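Hypothetical oxidoreductase ycnD (Bacillus subtilis, PDB 1ZCH) uses NADH or NADPH to reduce flavin mononucleotide, and also reduces nitroaromatic compounds, quinones, chromates and azo dyes, working as a homodimer. Local coordinates at residues Glu3-Lys6 and Ser7-His11; Arg12-Arg15 and Ser16-Asp19; Lys97-Ile100 and Thr101-Leu104; Val181-Glu185 and Thr186-Gln190; His235-Glu238 and Met239-Gln243. All coordinates share one frame; numbering follows the deposited sequence. Where two conformers were deposited one is given.

In the fold
All five are local contacts, and four of them also meet the second subunit; interaction 2 does not. Interactions 1 and 5 each span most of a short helix of about two turns, buried on an aliphatic face and exposed on a charged one. Interactions 1 and 2 follow each other in sequence and both hold FMN, the first by a histidine at the phosphate, the second at both the phosphate and the pyrimidine edge of the flavin. Interactions 3 and 5 lie side by side, their nearest atoms about 5 Å apart, on the far side of the chain's centre from interactions 1 and 2. Interaction 4 alone combines an aromatic pair with a metal ion, where the chain joins its partner's sheet.

Interaction 1. Residues Glu3-Lys6 and Ser7-His11; sequences EVIK and SLTDH. With FMN (flavin mononucleotide), chain D.
Val4 and Leu8 stand one helical turn apart and run side by side in the same direction, with CG1 of Val4 4.0 Å from CD1 of Leu8. Beneath them the backbone bond from Leu8 N to Val4 O is short and straight, at 2.9 Å with an N-H...O angle of 169°. The neighbouring carbonyl is gripped twice: Ile5 O accepts from Thr9 N at 3.0 Å and from Thr9 OG1 at 2.8 Å, the two donors arriving from opposite faces of its plane. Placing OG1 between the backbone N and the carbonyl carbon (chi1 60°) is what swings the Thr9 hydroxyl back to the preceding turn, while its methyl CG2 lies 4.1 Å from CG2 of Ile5. These residues make up helix 3-9, the first helix of a nitroreductase-family chain, and its apolar face packs on the second subunit, Val4 against Ser127 and Leu8 against Ala33 of that chain. The other side is much looser. Glu3 and Lys6 turn their charged ends outward, Lys6 with an extended chain, and Asp10 looks forward to a salt bridge with Arg12. Past the helix, the edge of the His11 ring faces the FMN phosphate, NE2 donating to O3P at 3.0 Å, while ND1 is hydrogen-bonded to Glu126 and so fixes the rotation of the ring.

Interaction 2. Residues Arg12-Arg15 and Ser16-Asp19; sequences RSIR and SYTD. With FMN (flavin mononucleotide), chain D.
Tyr17 folds back over Ile14, bringing its hydroxyl to within 2.7 Å of Ile14 O in a weak hydrogen bond. The branch methyl CG2 of Ile14 covers one face of the ring in a CH-pi contact, 4.0 Å from the Tyr17 centroid and 21° off the ring normal, displaced toward the rim. Ring face and phenol oxygen are therefore both engaged by the same residue. On the ligand side, Arg15 lays the edge of its guanidinium along the pyrimidine end of the flavin. Its NE donates to FMN O2 at 2.7 Å, almost straight at 170°, and its NH2 reaches FMN N1 at 3.1 Å in the guanidinium plane. A chain extended from CG to NE carries the group that far. A positive charge at N1 and O2 would be expected to favour the reduced, anionic flavin. Ser13 serves the other end of the cofactor: its backbone N meets FMN O2P at 2.7 Å and 173°, and its OG donates to FMN O3P at 2.7 Å, giving the phosphate two grips from one residue. Farther out, Tyr17 N is hydrogen-bonded to Gln72, and Arg12 is fixed by a salt bridge to Asp10 and by Arg169 O. The whole run is a loop between helix 3-9 and helix 24-36. Ile14 pairs through its backbone with Thr132, Ser13, Arg15 and Tyr17 rest on strand 131-135, and Trp69 of helix 68-72 touches both Arg15 and Tyr17.

Interaction 3. Residues Lys97-Ile100 and Thr101-Leu104; sequences KMEI and TNGL
Glu99 and Asn102 meet through their polar ends: Asn102 ND2 donates to Glu99 OE1 at 2.8 Å. The acceptor lies nearly in the amide plane, whereas the donor stands well above the carboxylate plane, and the two flat groups are turned 48° apart. The other carboxylate oxygen forms a salt bridge, Lys97 NZ to Glu99 OE2 at 2.7 Å, also met from above the plane. A bend at chi2 (-64°) curls the Glu99 chain back to reach both donors. Backbone bonds close the same turn: Asn102 N donates to Glu99 O at 2.9 Å, and a weak bond of 3.5 Å joins Gly103 N to Ile100 O, a short 3-10 turn leading toward helix 104-127. Apolar contact is made by Met98, which crosses Thr101 at about a right angle, its CE 3.6 Å from CG2 of Thr101. Met98 also rests on Leu90 of helix 84-94, while Ile100 packs on Tyr232 of the second subunit. With Asn102 OD1 bonded to Lys246, both ends of the amide are fixed, and the carboxylate held between lysine and amide is consistent with Glu99 remaining ionised at the dimer interface.

Interaction 4. Residues Val181-Glu185 and Thr186-Gln190; sequences VNHQE and TYLNQ. With CA (calcium ion), chain C.
His183 turns its imidazole to Leu188 with one face and to Tyr187 with its edge. Leu188 CB sits squarely over that face, 3.6 Å from the His183 centroid, a CH-pi contact only 7° off the normal. The ring edge points into the face of Tyr187 in a T-shaped stack, centroids 4.5 Å apart and planes at 83°, with CE1 over the middle of the phenol. NE2 of His183 is hydrogen-bonded to Ala180 O, which fixes the ring's rotation. Glu185 makes the reversal possible: its positive phi (69°) accompanies the bond from Thr186 N to Gln184 O at 2.8 Å, the mark of a classic gamma turn. The turn ends strand 182-184, which runs parallel to a strand of the second subunit and so extends that subunit's central sheet, as C-terminal extensions do in this family. The Glu185 carboxylate continues across the interface to Arg56 and Gln52 N of the second subunit, whereas Glu185 O is buried without a partner in the model. Thr186 works outward instead. Its OG1 shares a hydrogen bond of 2.9 Å with water 1, which also donates to Tyr187 O at 2.6 Å. That water and water 2, another donor to Tyr187 O, ligate the calcium ion, joined by Asn189 OD1 at 2.4 Å and by Glu150 of the second subunit.

Interaction 5. Residues His235-Glu238 and Met239-Gln243; sequences HIRE and MLEKQ
Arg237 and Glu241 form an i to i+4 pair on helix 236-242, with Arg237 NE 3.3 Å from Glu241 OE2. The salt bridge includes a hydrogen bond that is weak, being long and bent to 145°; the oxygen lies at the guanidinium edge, with the planes 61° apart. Main-chain acceptors are better served. The four carbonyls from His235 to Glu238 each accept from the amide four residues on, and the bond from Leu240 N to Ile236 O is nearly linear at 175°. At the far end Gln243 N divides itself weakly between Met239 O and Leu240 O, as the helix is given up, and Gln243 NE2 reaches Val155 O. At the start, Arg237 N finds Glu248 OE2 of the second subunit, and His235 NE2 is held by Arg139 O. On the buried face CG2 of Ile236, anti to its own nitrogen, touches Leu240 CD1 at 3.8 Å, and Leu240 packs on Leu104 of the second subunit. The helix thus rests on regular backbone bonds and on anchors at both ends, to which the ion pair of the partly exposed Arg237 with Glu241 probably adds less, since the bond between them is long and bent.

Interaction 1. Residues Glu3-Lys6 and Ser7-His11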
# COMPACT_ATOMS: atom_id res chain seq x y z
N GLU A 3 -20.26 -6.27 8.69
CA GLU A 3 -19.66 -7.33 7.89
C GLU A 3 -18.27 -6.99 7.37
O GLU A 3 -17.40 -7.87 7.29
CB GLU A 3 -20.57 -7.67 6.71
CG GLU A 3 -21.96 -8.14 7.13
CD GLU A 3 -21.91 -9.40 7.98
OE1 GLU A 3 -22.93 -9.71 8.64
OE2 GLU A 3 -20.86 -10.09 7.98
N VAL A 4 -18.05 -5.74 7.00
CA VAL A 4 -16.74 -5.33 6.48
C VAL A 4 -15.68 -5.44 7.57
O VAL A 4 -14.64 -6.05 7.36
CB VAL A 4 -16.77 -3.89 5.95
CG1 VAL A 4 -15.39 -3.48 5.48
CG2 VAL A 4 -17.77 -3.78 4.80
N ILE A 5 -15.94 -4.85 8.73
CA ILE A 5 -14.99 -4.89 9.83
C ILE A 5 -14.76 -6.33 10.28
O ILE A 5 -13.64 -6.73 10.58
CB ILE A 5 -15.49 -4.07 11.04
CG1 ILE A 5 -15.74 -2.62 10.63
CG2 ILE A 5 -14.45 -4.11 12.16
CD1 ILE A 5 -14.50 -1.88 10.16
N LYS A 6 -15.83 -7.12 10.32
CA LYS A 6 -15.69 -8.52 10.71
C LYS A 6 -14.78 -9.26 9.75
O LYS A 6 -13.93 -10.04 10.18
CB LYS A 6 -17.06 -9.21 10.74
CG LYS A 6 -17.92 -8.84 11.93
CD LYS A 6 -19.18 -9.71 11.97
CE LYS A 6 -20.05 -9.36 13.17
NZ LYS A 6 -21.30 -10.18 13.18
N SER A 7 -14.94 -9.02 8.46
CA SER A 7 -14.12 -9.69 7.47
C SER A 7 -12.66 -9.25 7.57
O SER A 7 -11.75 -10.09 7.56
CB SER A 7 -14.65 -9.43 6.05
OG SER A 7 -14.00 -10.25 5.10
N LEU A 8 -12.43 -7.95 7.68
CA LEU A 8 -11.06 -7.42 7.78
C LEU A 8 -10.31 -7.92 9.01
O LEU A 8 -9.12 -8.27 8.92
CB LEU A 8 -11.08 -5.89 7.79
CG LEU A 8 -11.55 -5.22 6.50
CD1 LEU A 8 -11.63 -3.71 6.70
CD2 LEU A 8 -10.60 -5.56 5.37
N THR A 9 -10.98 -7.95 10.15
CA THR A 9 -10.35 -8.39 11.38
C THR A 9 -10.21 -9.90 11.54
O THR A 9 -9.61 -10.37 12.50
CB THR A 9 -11.08 -7.80 12.62
OG1 THR A 9 -12.44 -8.23 12.63
CG2 THR A 9 -11.05 -6.28 12.57
N ASP A 10 -10.75 -10.66 10.59
CA ASP A 10 -10.64 -12.12 10.65
C ASP A 10 -9.54 -12.63 9.71
O ASP A 10 -9.37 -13.84 9.53
CB ASP A 10 -11.98 -12.76 10.27
CG ASP A 10 -12.05 -14.23 10.65
OD1 ASP A 10 -11.73 -14.56 11.81
OD2 ASP A 10 -12.42 -15.06 9.79
N HIS A 11 -8.79 -11.71 9.13
CA HIS A 11 -7.73 -12.07 8.19
C HIS A 11 -6.60 -12.97 8.71
O HIS A 11 -6.16 -12.84 9.85
CB HIS A 11 -7.06 -10.81 7.62
CG HIS A 11 -5.78 -11.11 6.90
ND1 HIS A 11 -5.74 -11.61 5.62
CD2 HIS A 11 -4.49 -11.09 7.33
CE1 HIS A 11 -4.49 -11.89 5.29
NE2 HIS A 11 -3.71 -11.58 6.31
N1 FMN D . 4.22 -14.95 2.77
C2 FMN D . 4.87 -15.94 2.12
O2 FMN D . 4.70 -17.10 2.37
N3 FMN D . 5.82 -15.65 1.08
C4 FMN D . 6.11 -14.34 0.68
O4 FMN D . 6.92 -14.15 -0.20
C4A FMN D . 5.40 -13.26 1.37
N5 FMN D . 5.64 -11.95 1.04
C5A FMN D . 4.82 -10.98 1.58
C6 FMN D . 4.95 -9.64 1.07
C7 FMN D . 4.14 -8.61 1.52
C7M FMN D . 4.27 -7.23 0.91
C8 FMN D . 3.13 -8.87 2.57
C8M FMN D . 2.19 -7.80 3.06
C9 FMN D . 3.00 -10.17 3.11
C9A FMN D . 3.83 -11.24 2.62
N10 FMN D . 3.70 -12.64 3.05
C10 FMN D . 4.42 -13.64 2.44
C1' FMN D . 2.73 -12.98 4.15
C2' FMN D . 3.27 -12.60 5.57
O2' FMN D . 4.21 -13.60 5.98
C3' FMN D . 2.06 -12.53 6.52
O3' FMN D . 1.19 -11.48 6.06
C4' FMN D . 2.49 -12.23 7.97
O4' FMN D . 3.30 -13.28 8.51
C5' FMN D . 1.24 -12.01 8.80
O5' FMN D . 0.46 -13.36 8.94
P FMN D . -0.99 -13.38 8.42
O1P FMN D . -1.85 -12.67 9.35
O2P FMN D . -1.42 -14.76 8.33
O3P FMN D . -1.08 -12.75 7.11

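Interaction 2. Residues Arg12-Arg15 and Ser16-Asp19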
# COMPACT_ATOMS: atom_id res chain seq x y z
N ARG A 12 -6.16 -13.87 7.84
CA ARG A 12 -5.03 -14.75 8.09
C ARG A 12 -4.59 -15.25 6.71
O ARG A 12 -5.43 -15.52 5.85
CB ARG A 12 -5.39 -15.94 9.01
CG ARG A 12 -6.03 -17.15 8.33
CD ARG A 12 -7.45 -16.84 7.91
NE ARG A 12 -8.25 -16.36 9.03
CZ ARG A 12 -8.66 -17.12 10.05
NH1 ARG A 12 -8.34 -18.41 10.10
NH2 ARG A 12 -9.39 -16.58 11.01
N SER A 13 -3.29 -15.35 6.49
CA SER A 13 -2.78 -15.82 5.21
C SER A 13 -2.98 -17.33 5.06
O SER A 13 -2.82 -18.09 6.02
CB SER A 13 -1.30 -15.48 5.05
OG SER A 13 -1.13 -14.10 4.80
N ILE A 14 -3.32 -17.75 3.84
CA ILE A 14 -3.54 -19.16 3.54
C ILE A 14 -2.42 -19.65 2.62
O ILE A 14 -2.10 -18.98 1.63
CB ILE A 14 -4.91 -19.36 2.82
CG1 ILE A 14 -6.04 -18.87 3.72
CG2 ILE A 14 -5.11 -20.82 2.45
CD1 ILE A 14 -6.12 -19.57 5.07
N ARG A 15 -1.82 -20.79 2.95
CA ARG A 15 -0.75 -21.34 2.13
C ARG A 15 -1.00 -22.79 1.71
O ARG A 15 -0.10 -23.48 1.22
CB ARG A 15 0.59 -21.24 2.86
CG ARG A 15 1.04 -19.81 3.12
CD ARG A 15 2.44 -19.75 3.70
NE ARG A 15 2.86 -18.38 3.96
CZ ARG A 15 2.49 -17.66 5.02
NH1 ARG A 15 1.70 -18.20 5.94
NH2 ARG A 15 2.91 -16.41 5.15
N SER A 16 -2.23 -23.25 1.92
CA SER A 16 -2.64 -24.60 1.54
C SER A 16 -3.94 -24.42 0.77
O SER A 16 -4.94 -23.98 1.34
CB SER A 16 -2.88 -25.47 2.78
OG SER A 16 -3.31 -26.76 2.41
N TYR A 17 -3.92 -24.76 -0.52
CA TYR A 17 -5.08 -24.60 -1.38
C TYR A 17 -5.56 -25.88 -2.06
O TYR A 17 -4.80 -26.82 -2.25
CB TYR A 17 -4.75 -23.58 -2.48
CG TYR A 17 -4.47 -22.19 -1.96
CD1 TYR A 17 -5.51 -21.28 -1.76
CD2 TYR A 17 -3.17 -21.79 -1.64
CE1 TYR A 17 -5.26 -20.00 -1.27
CE2 TYR A 17 -2.91 -20.51 -1.15
CZ TYR A 17 -3.96 -19.62 -0.97
OH TYR A 17 -3.72 -18.35 -0.50
N THR A 18 -6.85 -25.90 -2.41
CA THR A 18 -7.43 -27.03 -3.11
C THR A 18 -7.22 -26.74 -4.59
O THR A 18 -6.63 -25.71 -4.94
CB THR A 18 -8.95 -27.16 -2.85
OG1 THR A 18 -9.63 -26.07 -3.50
CG2 THR A 18 -9.24 -27.12 -1.36
N ASP A 19 -7.70 -27.62 -5.46
CA ASP A 19 -7.54 -27.44 -6.89
C ASP A 19 -8.77 -26.77 -7.51
O ASP A 19 -8.86 -26.63 -8.73
CB ASP A 19 -7.30 -28.79 -7.56
CG ASP A 19 -8.49 -29.72 -7.45
OD1 ASP A 19 -9.05 -29.84 -6.34
OD2 ASP A 19 -8.87 -30.34 -8.46
N1 FMN D . 4.22 -14.95 2.77
C2 FMN D . 4.87 -15.94 2.12
O2 FMN D . 4.70 -17.10 2.37
N3 FMN D . 5.82 -15.65 1.08
C4 FMN D . 6.11 -14.34 0.68
O4 FMN D . 6.92 -14.15 -0.20
C4A FMN D . 5.40 -13.26 1.37
N5 FMN D . 5.64 -11.95 1.04
C5A FMN D . 4.82 -10.98 1.58
C6 FMN D . 4.95 -9.64 1.07
C7 FMN D . 4.14 -8.61 1.52
C7M FMN D . 4.27 -7.23 0.91
C8 FMN D . 3.13 -8.87 2.57
C8M FMN D . 2.19 -7.80 3.06
C9 FMN D . 3.00 -10.17 3.11
C9A FMN D . 3.83 -11.24 2.62
N10 FMN D . 3.70 -12.64 3.05
C10 FMN D . 4.42 -13.64 2.44
C1' FMN D . 2.73 -12.98 4.15
C2' FMN D . 3.27 -12.60 5.57
O2' FMN D . 4.21 -13.60 5.98
C3' FMN D . 2.06 -12.53 6.52
O3' FMN D . 1.19 -11.48 6.06
C4' FMN D . 2.49 -12.23 7.97
O4' FMN D . 3.30 -13.28 8.51
C5' FMN D . 1.24 -12.01 8.80
O5' FMN D . 0.46 -13.36 8.94
P FMN D . -0.99 -13.38 8.42
O1P FMN D . -1.85 -12.67 9.35
O2P FMN D . -1.42 -14.76 8.33
O3P FMN D . -1.08 -12.75 7.11

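Interaction 3. Residues Lys97-Ile100 and Thr101-Leu104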
# COMPACT_ATOMS: atom_id res chain seq x y z
N LYS A 97 8.06 15.86 -21.32
CA LYS A 97 9.04 14.91 -20.79
C LYS A 97 8.59 14.56 -19.37
O LYS A 97 8.25 15.45 -18.59
CB LYS A 97 10.44 15.51 -20.77
CG LYS A 97 11.50 14.53 -20.29
CD LYS A 97 12.91 15.09 -20.41
CE LYS A 97 13.95 14.06 -19.99
NZ LYS A 97 13.77 13.61 -18.58
N MET A 98 8.58 13.28 -19.04
CA MET A 98 8.18 12.85 -17.71
C MET A 98 9.38 12.96 -16.77
O MET A 98 10.40 12.31 -16.98
CB MET A 98 7.66 11.40 -17.76
CG MET A 98 7.21 10.83 -16.41
SD MET A 98 6.28 9.30 -16.61
CE MET A 98 7.58 8.18 -17.12
N GLU A 99 9.25 13.79 -15.74
CA GLU A 99 10.33 14.00 -14.79
C GLU A 99 10.10 13.36 -13.42
O GLU A 99 11.04 13.18 -12.65
CB GLU A 99 10.57 15.50 -14.59
CG GLU A 99 11.15 16.24 -15.79
CD GLU A 99 12.55 15.77 -16.16
OE1 GLU A 99 13.31 15.37 -15.26
OE2 GLU A 99 12.89 15.80 -17.36
N ILE A 100 8.85 13.03 -13.12
CA ILE A 100 8.55 12.44 -11.82
C ILE A 100 9.37 11.16 -11.58
O ILE A 100 9.76 10.87 -10.45
CB ILE A 100 7.02 12.14 -11.68
CG1 ILE A 100 6.68 11.83 -10.22
CG2 ILE A 100 6.62 10.98 -12.58
CD1 ILE A 100 6.96 12.99 -9.26
N THR A 101 9.64 10.42 -12.65
CA THR A 101 10.41 9.18 -12.53
C THR A 101 11.90 9.39 -12.30
O THR A 101 12.66 8.42 -12.17
CB THR A 101 10.22 8.31 -13.77
OG1 THR A 101 10.39 9.11 -14.95
CG2 THR A 101 8.84 7.68 -13.76
N ASN A 102 12.33 10.64 -12.22
CA ASN A 102 13.75 10.93 -11.99
C ASN A 102 14.07 11.20 -10.52
O ASN A 102 15.15 11.67 -10.18
CB ASN A 102 14.20 12.10 -12.86
CG ASN A 102 14.24 11.73 -14.34
OD1 ASN A 102 14.67 10.63 -14.69
ND2 ASN A 102 13.79 12.63 -15.20
N GLY A 103 13.12 10.87 -9.65
CA GLY A 103 13.30 11.04 -8.22
C GLY A 103 12.53 9.96 -7.49
O GLY A 103 11.58 9.40 -8.04
N LEU A 104 12.93 9.64 -6.26
CA LEU A 104 12.27 8.60 -5.49
C LEU A 104 10.80 8.85 -5.18
O LEU A 104 10.08 7.93 -4.78
CB LEU A 104 13.04 8.34 -4.19
CG LEU A 104 14.38 7.61 -4.40
CD1 LEU A 104 15.15 7.51 -3.09
CD2 LEU A 104 14.12 6.23 -4.97

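Interaction 4. Residues Val181-Glu185 and Thr186-Gln190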
# COMPACT_ATOMS: atom_id res chain seq x y z
N VAL A 181 1.54 0.38 17.89
CA VAL A 181 1.39 0.69 16.47
C VAL A 181 0.59 1.96 16.18
O VAL A 181 0.86 2.66 15.21
CB VAL A 181 0.74 -0.51 15.74
CG1 VAL A 181 0.45 -0.16 14.29
CG2 VAL A 181 1.68 -1.72 15.82
N ASN A 182 -0.41 2.24 17.02
CA ASN A 182 -1.24 3.43 16.86
C ASN A 182 -0.87 4.36 18.01
O ASN A 182 -1.16 4.06 19.16
CB ASN A 182 -2.72 3.06 16.95
CG ASN A 182 -3.64 4.26 16.83
OD1 ASN A 182 -4.74 4.26 17.37
ND2 ASN A 182 -3.19 5.29 16.11
N HIS A 183 -0.22 5.47 17.69
CA HIS A 183 0.21 6.43 18.71
C HIS A 183 -0.69 7.66 18.70
O HIS A 183 -1.12 8.11 17.64
CB HIS A 183 1.66 6.86 18.46
CG HIS A 183 2.61 5.71 18.34
ND1 HIS A 183 3.91 5.87 17.92
CD2 HIS A 183 2.46 4.39 18.59
CE1 HIS A 183 4.52 4.69 17.90
NE2 HIS A 183 3.65 3.77 18.31
N GLN A 184 -0.98 8.19 19.89
CA GLN A 184 -1.84 9.36 20.00
C GLN A 184 -1.08 10.68 19.99
O GLN A 184 -0.23 10.92 20.85
CB GLN A 184 -2.68 9.28 21.28
CG GLN A 184 -3.49 7.99 21.42
CD GLN A 184 -4.39 7.73 20.23
OE1 GLN A 184 -5.12 8.62 19.78
NE2 GLN A 184 -4.35 6.51 19.71
N GLU A 185 -1.39 11.52 19.00
CA GLU A 185 -0.80 12.85 18.82
C GLU A 185 0.68 12.90 18.42
O GLU A 185 1.03 13.60 17.47
CB GLU A 185 -1.02 13.70 20.08
CG GLU A 185 -2.49 13.87 20.50
CD GLU A 185 -3.39 14.38 19.37
OE1 GLU A 185 -3.01 15.33 18.66
OE2 GLU A 185 -4.50 13.83 19.20
N THR A 186 1.53 12.19 19.15
CA THR A 186 2.96 12.15 18.83
C THR A 186 3.47 10.72 18.91
O THR A 186 2.83 9.86 19.51
CB THR A 186 3.80 13.03 19.79
OG1 THR A 186 3.62 12.58 21.13
CG2 THR A 186 3.40 14.49 19.67
N TYR A 187 4.62 10.47 18.30
CA TYR A 187 5.21 9.14 18.29
C TYR A 187 5.55 8.71 19.73
O TYR A 187 6.08 9.50 20.51
CB TYR A 187 6.48 9.14 17.43
CG TYR A 187 6.97 7.76 17.06
CD1 TYR A 187 6.59 7.16 15.85
CD2 TYR A 187 7.79 7.04 17.93
CE1 TYR A 187 7.03 5.87 15.52
CE2 TYR A 187 8.23 5.76 17.61
CZ TYR A 187 7.85 5.19 16.41
OH TYR A 187 8.31 3.93 16.09
N LEU A 188 5.24 7.46 20.05
CA LEU A 188 5.47 6.90 21.38
C LEU A 188 6.93 6.86 21.83
O LEU A 188 7.80 6.47 21.07
CB LEU A 188 4.90 5.48 21.43
CG LEU A 188 4.86 4.80 22.80
CD1 LEU A 188 3.96 5.60 23.74
CD2 LEU A 188 4.33 3.37 22.64
N ASN A 189 7.17 7.25 23.08
CA ASN A 189 8.53 7.26 23.62
C ASN A 189 9.17 5.88 23.46
O ASN A 189 8.50 4.85 23.57
CB ASN A 189 8.52 7.67 25.10
CG ASN A 189 7.87 9.03 25.31
OD1 ASN A 189 8.14 9.98 24.58
ND2 ASN A 189 7.02 9.12 26.33
N GLN A 190 10.48 5.88 23.22
CA GLN A 190 11.22 4.64 22.98
C GLN A 190 11.13 3.59 24.10
O GLN A 190 11.00 2.40 23.82
CB GLN A 190 12.69 4.96 22.69
CG GLN A 190 13.40 3.88 21.89
CD GLN A 190 13.08 3.94 20.41
OE1 GLN A 190 12.00 4.38 20.00
NE2 GLN A 190 14.02 3.49 19.58
CA CA C . 8.25 11.79 23.02
O HOH W 1 5.84 11.21 22.46
O HOH W 2 8.55 10.24 21.17

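Interaction 5. Residues His235-Glu238 and Met239-Gln243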
# COMPACT_ATOMS: atom_id res chain seq x y z
N HIS A 235 19.93 -5.56 -4.78
CA HIS A 235 19.79 -5.21 -6.19
C HIS A 235 18.57 -4.34 -6.52
O HIS A 235 18.26 -4.14 -7.69
CB HIS A 235 19.68 -6.49 -7.01
CG HIS A 235 18.54 -7.36 -6.60
ND1 HIS A 235 18.62 -8.24 -5.54
CD2 HIS A 235 17.26 -7.41 -7.03
CE1 HIS A 235 17.44 -8.80 -5.34
NE2 HIS A 235 16.59 -8.32 -6.23
N ILE A 236 17.89 -3.83 -5.50
CA ILE A 236 16.69 -3.03 -5.76
C ILE A 236 16.95 -1.75 -6.54
O ILE A 236 16.23 -1.47 -7.51
CB ILE A 236 15.95 -2.68 -4.44
CG1 ILE A 236 15.45 -3.97 -3.78
CG2 ILE A 236 14.77 -1.75 -4.74
CD1 ILE A 236 14.54 -4.81 -4.67
N ARG A 237 17.94 -0.96 -6.14
CA ARG A 237 18.22 0.27 -6.86
C ARG A 237 18.52 -0.04 -8.32
O ARG A 237 18.06 0.67 -9.22
CB ARG A 237 19.42 1.00 -6.24
CG ARG A 237 19.79 2.26 -7.02
CD ARG A 237 21.00 2.96 -6.43
NE ARG A 237 21.30 4.19 -7.16
CZ ARG A 237 22.24 5.06 -6.82
NH1 ARG A 237 22.98 4.83 -5.74
NH2 ARG A 237 22.42 6.16 -7.53
N GLU A 238 19.28 -1.10 -8.55
CA GLU A 238 19.63 -1.51 -9.91
C GLU A 238 18.37 -1.83 -10.72
O GLU A 238 18.25 -1.39 -11.87
CB GLU A 238 20.55 -2.74 -9.87
CG GLU A 238 20.89 -3.29 -11.24
CD GLU A 238 21.98 -4.35 -11.17
OE1 GLU A 238 21.82 -5.32 -10.40
OE2 GLU A 238 22.99 -4.21 -11.89
N MET A 239 17.45 -2.59 -10.13
CA MET A 239 16.19 -2.94 -10.80
C MET A 239 15.45 -1.68 -11.20
O MET A 239 15.02 -1.52 -12.34
CB MET A 239 15.28 -3.76 -9.87
CG MET A 239 13.82 -3.83 -10.36
SD MET A 239 12.61 -4.46 -9.15
CE MET A 239 12.26 -2.98 -8.21
N LEU A 240 15.28 -0.79 -10.23
CA LEU A 240 14.58 0.47 -10.44
C LEU A 240 15.19 1.29 -11.57
O LEU A 240 14.47 1.78 -12.45
CB LEU A 240 14.55 1.28 -9.15
CG LEU A 240 13.72 0.65 -8.02
CD1 LEU A 240 13.93 1.40 -6.71
CD2 LEU A 240 12.25 0.66 -8.42
N GLU A 241 16.51 1.44 -11.57
CA GLU A 241 17.18 2.21 -12.61
C GLU A 241 17.00 1.57 -13.98
O GLU A 241 16.78 2.26 -14.97
CB GLU A 241 18.67 2.35 -12.29
CG GLU A 241 18.95 3.00 -10.95
CD GLU A 241 20.42 3.30 -10.74
OE1 GLU A 241 21.25 2.38 -10.89
OE2 GLU A 241 20.75 4.46 -10.41
N LYS A 242 17.09 0.24 -14.02
CA LYS A 242 16.94 -0.49 -15.26
C LYS A 242 15.53 -0.30 -15.82
O LYS A 242 15.31 -0.40 -17.03
CB LYS A 242 17.21 -1.98 -15.01
CG LYS A 242 17.31 -2.83 -16.26
CD LYS A 242 17.74 -4.24 -15.91
CE LYS A 242 19.10 -4.26 -15.21
NZ LYS A 242 19.48 -5.62 -14.74
N GLN A 243 14.58 -0.03 -14.93
CA GLN A 243 13.20 0.18 -15.34
C GLN A 243 12.85 1.65 -15.55
O GLN A 243 11.68 2.02 -15.62
CB GLN A 243 12.24 -0.44 -14.32
CG GLN A 243 12.25 -1.96 -14.33
CD GLN A 243 12.07 -2.55 -15.72
OE1 GLN A 243 13.05 -2.92 -16.38
NE2 GLN A 243 10.83 -2.62 -16.18